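Long-range contact in topoisomerase I-like protein (Leishmania donovani, PDB 2B9S), which probably relaxes supercoiled DNA, together with a small partner subunit, by transiently nicking and resealing one strand as a type IB topoisomerase: residues P34-P42 with P54-M62. Residues are numbered along the deposited sequence; the frame is centred on the assembly and turned at random.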
loop_
_atom_site.group_PDB
_atom_site.type_symbol
_atom_site.label_atom_id
_atom_site.label_comp_id
_atom_site.label_asym_id
_atom_site.label_seq_id
_atom_site.Cartn_x
_atom_site.Cartn_y
_atom_site.Cartn_z
ATOM N N PRO D 34 4.392 14.110 -20.074
ATOM C CA PRO D 34 4.598 15.258 -20.989
ATOM C C PRO D 34 4.685 16.602 -20.270
ATOM O O PRO D 34 4.041 16.803 -19.242
ATOM C CB PRO D 34 3.353 15.235 -21.885
ATOM C CG PRO D 34 2.778 13.858 -21.743
ATOM C CD PRO D 34 3.136 13.388 -20.362
ATOM N N GLU D 35 5.494 17.508 -20.795
ATOM C CA GLU D 35 5.560 18.884 -20.302
ATOM C C GLU D 35 4.162 19.548 -20.317
ATOM O O GLU D 35 3.334 19.231 -21.169
ATOM C CB GLU D 35 6.572 19.686 -21.157
ATOM N N TYR D 36 3.891 20.444 -19.366
ATOM C CA TYR D 36 2.581 21.127 -19.305
ATOM C C TYR D 36 2.264 21.937 -20.579
ATOM O O TYR D 36 3.096 22.706 -21.037
ATOM C CB TYR D 36 2.494 22.071 -18.089
ATOM C CG TYR D 36 1.116 22.700 -17.967
ATOM C CD1 TYR D 36 0.002 21.899 -17.707
ATOM C CD2 TYR D 36 0.918 24.071 -18.163
ATOM C CE1 TYR D 36 -1.266 22.432 -17.622
ATOM C CE2 TYR D 36 -0.364 24.627 -18.072
ATOM C CZ TYR D 36 -1.447 23.785 -17.803
ATOM O OH TYR D 36 -2.725 24.262 -17.698
ATOM N N GLU D 37 1.062 21.766 -21.130
ATOM C CA GLU D 37 0.617 22.540 -22.305
ATOM C C GLU D 37 -0.462 23.553 -21.918
ATOM O O GLU D 37 -1.623 23.168 -21.691
ATOM C CB GLU D 37 0.111 21.606 -23.422
ATOM N N PRO D 38 -0.085 24.842 -21.800
ATOM C CA PRO D 38 -1.073 25.822 -21.325
ATOM C C PRO D 38 -2.211 26.027 -22.309
ATOM O O PRO D 38 -2.019 25.903 -23.520
ATOM C CB PRO D 38 -0.257 27.115 -21.163
ATOM C CG PRO D 38 1.162 26.697 -21.227
ATOM C CD PRO D 38 1.223 25.470 -22.058
ATOM N N HIS D 39 -3.390 26.331 -21.793
ATOM C CA HIS D 39 -4.556 26.559 -22.640
ATOM C C HIS D 39 -4.866 28.055 -22.757
ATOM O O HIS D 39 -5.653 28.461 -23.601
ATOM C CB HIS D 39 -5.769 25.794 -22.091
ATOM C CG HIS D 39 -5.932 25.902 -20.603
ATOM N ND1 HIS D 39 -6.187 27.095 -19.968
ATOM C CD2 HIS D 39 -5.876 24.965 -19.625
ATOM C CE1 HIS D 39 -6.268 26.895 -18.663
ATOM N NE2 HIS D 39 -6.082 25.611 -18.431
ATOM N N GLY D 40 -4.259 28.861 -21.885
ATOM C CA GLY D 40 -4.502 30.306 -21.852
ATOM C C GLY D 40 -5.906 30.769 -21.471
ATOM O O GLY D 40 -6.258 31.927 -21.705
ATOM N N ILE D 41 -6.722 29.875 -20.915
ATOM C CA ILE D 41 -8.035 30.258 -20.369
ATOM C C ILE D 41 -7.872 31.006 -19.031
ATOM O O ILE D 41 -7.262 30.491 -18.105
ATOM C CB ILE D 41 -9.006 29.031 -20.215
ATOM C CG1 ILE D 41 -9.120 28.215 -21.512
ATOM C CG2 ILE D 41 -10.420 29.477 -19.773
ATOM C CD1 ILE D 41 -9.565 29.020 -22.751
ATOM N N PRO D 42 -8.421 32.202 -18.907
ATOM C CA PRO D 42 -8.348 32.917 -17.632
ATOM C C PRO D 42 -9.281 32.370 -16.550
ATOM O O PRO D 42 -10.197 31.627 -16.837
ATOM C CB PRO D 42 -8.758 34.325 -18.013
ATOM C CG PRO D 42 -9.685 34.132 -19.112
ATOM C CD PRO D 42 -9.238 32.934 -19.879
ATOM N N PRO D 54 1.882 29.921 -17.180
ATOM C CA PRO D 54 1.688 28.461 -17.318
ATOM C C PRO D 54 1.777 27.666 -15.990
ATOM O O PRO D 54 1.043 26.712 -15.783
ATOM C CB PRO D 54 2.827 28.055 -18.271
ATOM C CG PRO D 54 2.986 29.305 -19.183
ATOM C CD PRO D 54 2.772 30.469 -18.234
ATOM N N GLU D 55 2.674 28.086 -15.112
ATOM C CA GLU D 55 2.905 27.447 -13.832
ATOM C C GLU D 55 1.736 27.661 -12.863
ATOM O O GLU D 55 1.347 26.737 -12.155
ATOM C CB GLU D 55 4.222 27.962 -13.237
ATOM C CG GLU D 55 4.660 27.271 -11.941
ATOM C CD GLU D 55 5.777 28.012 -11.209
ATOM O OE1 GLU D 55 6.082 29.190 -11.561
ATOM O OE2 GLU D 55 6.335 27.419 -10.258
ATOM N N GLU D 56 1.214 28.885 -12.822
ATOM C CA GLU D 56 0.023 29.234 -12.039
ATOM C C GLU D 56 -1.202 28.555 -12.620
ATOM O O GLU D 56 -2.053 28.076 -11.883
ATOM C CB GLU D 56 -0.216 30.756 -12.033
ATOM C CG GLU D 56 0.868 31.563 -11.356
ATOM C CD GLU D 56 0.852 33.032 -11.731
ATOM O OE1 GLU D 56 0.100 33.427 -12.635
ATOM O OE2 GLU D 56 1.601 33.815 -11.125
ATOM N N GLU D 57 -1.281 28.534 -13.948
ATOM C CA GLU D 57 -2.418 28.018 -14.667
ATOM C C GLU D 57 -2.557 26.516 -14.498
ATOM O O GLU D 57 -3.675 25.984 -14.432
ATOM C CB GLU D 57 -2.299 28.368 -16.157
ATOM C CG GLU D 57 -3.434 27.788 -16.964
ATOM C CD GLU D 57 -3.176 27.772 -18.456
ATOM O OE1 GLU D 57 -3.249 28.842 -19.106
ATOM O OE2 GLU D 57 -2.941 26.671 -18.982
ATOM N N GLU D 58 -1.418 25.828 -14.489
ATOM C CA GLU D 58 -1.407 24.386 -14.337
ATOM C C GLU D 58 -2.001 23.986 -12.986
ATOM O O GLU D 58 -2.809 23.058 -12.917
ATOM C CB GLU D 58 0.025 23.853 -14.473
ATOM C CG GLU D 58 0.156 22.357 -14.230
ATOM C CD GLU D 58 1.581 21.854 -14.295
ATOM O OE1 GLU D 58 2.526 22.642 -14.023
ATOM O OE2 GLU D 58 1.744 20.647 -14.568
ATOM N N VAL D 59 -1.586 24.686 -11.928
ATOM C CA VAL D 59 -2.045 24.416 -10.569
ATOM C C VAL D 59 -3.516 24.818 -10.335
ATOM O O VAL D 59 -4.272 24.072 -9.705
ATOM C CB VAL D 59 -1.058 24.991 -9.518
ATOM C CG1 VAL D 59 -1.548 24.757 -8.076
ATOM C CG2 VAL D 59 0.310 24.342 -9.703
ATOM N N ALA D 60 -3.921 25.968 -10.870
ATOM C CA ALA D 60 -5.341 26.365 -10.939
ATOM C C ALA D 60 -6.217 25.309 -11.613
ATOM O O ALA D 60 -7.312 25.021 -11.157
ATOM C CB ALA D 60 -5.488 27.733 -11.668
ATOM N N THR D 61 -5.723 24.736 -12.711
ATOM C CA THR D 61 -6.465 23.764 -13.512
ATOM C C THR D 61 -6.651 22.469 -12.728
ATOM O O THR D 61 -7.662 21.812 -12.864
ATOM C CB THR D 61 -5.750 23.491 -14.912
ATOM O OG1 THR D 61 -5.584 24.727 -15.621
ATOM C CG2 THR D 61 -6.537 22.511 -15.806
ATOM N N MET D 62 -5.653 22.095 -11.940
ATOM C CA MET D 62 -5.703 20.891 -11.105
ATOM C C MET D 62 -6.928 20.879 -10.165
ATOM O O MET D 62 -7.654 19.893 -10.087
ATOM C CB MET D 62 -4.419 20.783 -10.287
ATOM C CG MET D 62 -3.230 20.241 -11.013
ATOM S SD MET D 62 -1.766 20.457 -9.983
ATOM C CE MET D 62 -0.522 20.072 -11.243
HETATM O O HOH W 1 -4.651 30.797 -17.789
#
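Glu57 sends its carboxylate from helix 54-64 to the backbone and side chains of loop 34-42. CB leaves the helix with CG anti to the backbone N (chi1 177°), which puts CG 3.4 Å from His39 CE1; beyond it the chain stays extended. CD lies over one face of the imidazole, carboxylate and ring nearly parallel, 4° apart, with OE2 over the ring centre. OE2 takes two hydrogen bonds: Tyr36 OH comes to its anti lone pair at 2.7 Å, and His39 N arrives on the syn side at 2.9 Å. OE1 accepts Gly40 N at 3.0 Å, rather bent at 132°, and a water that also bonds Ile41 O, so both oxygens of this buried residue have protein donors. The imidazole is held in its own plane: ND1 accepts Ile41 N, and NE2 donates, nearly straight, to Thr61 OG1 (3.0 Å), which itself donates to Glu57 O. The next residue, Glu58, lays its CB 3.5 Å over the centre of the Tyr36 ring, a CH-pi contact, while its carboxylate runs on to a salt bridge with Arg178. Within the DNA-binding fragment, this loop precedes strand 43-45, and helix 105-119 packs against both partners: Ile107 touches His39 and Thr61, and Trp110 meets the His39 ring.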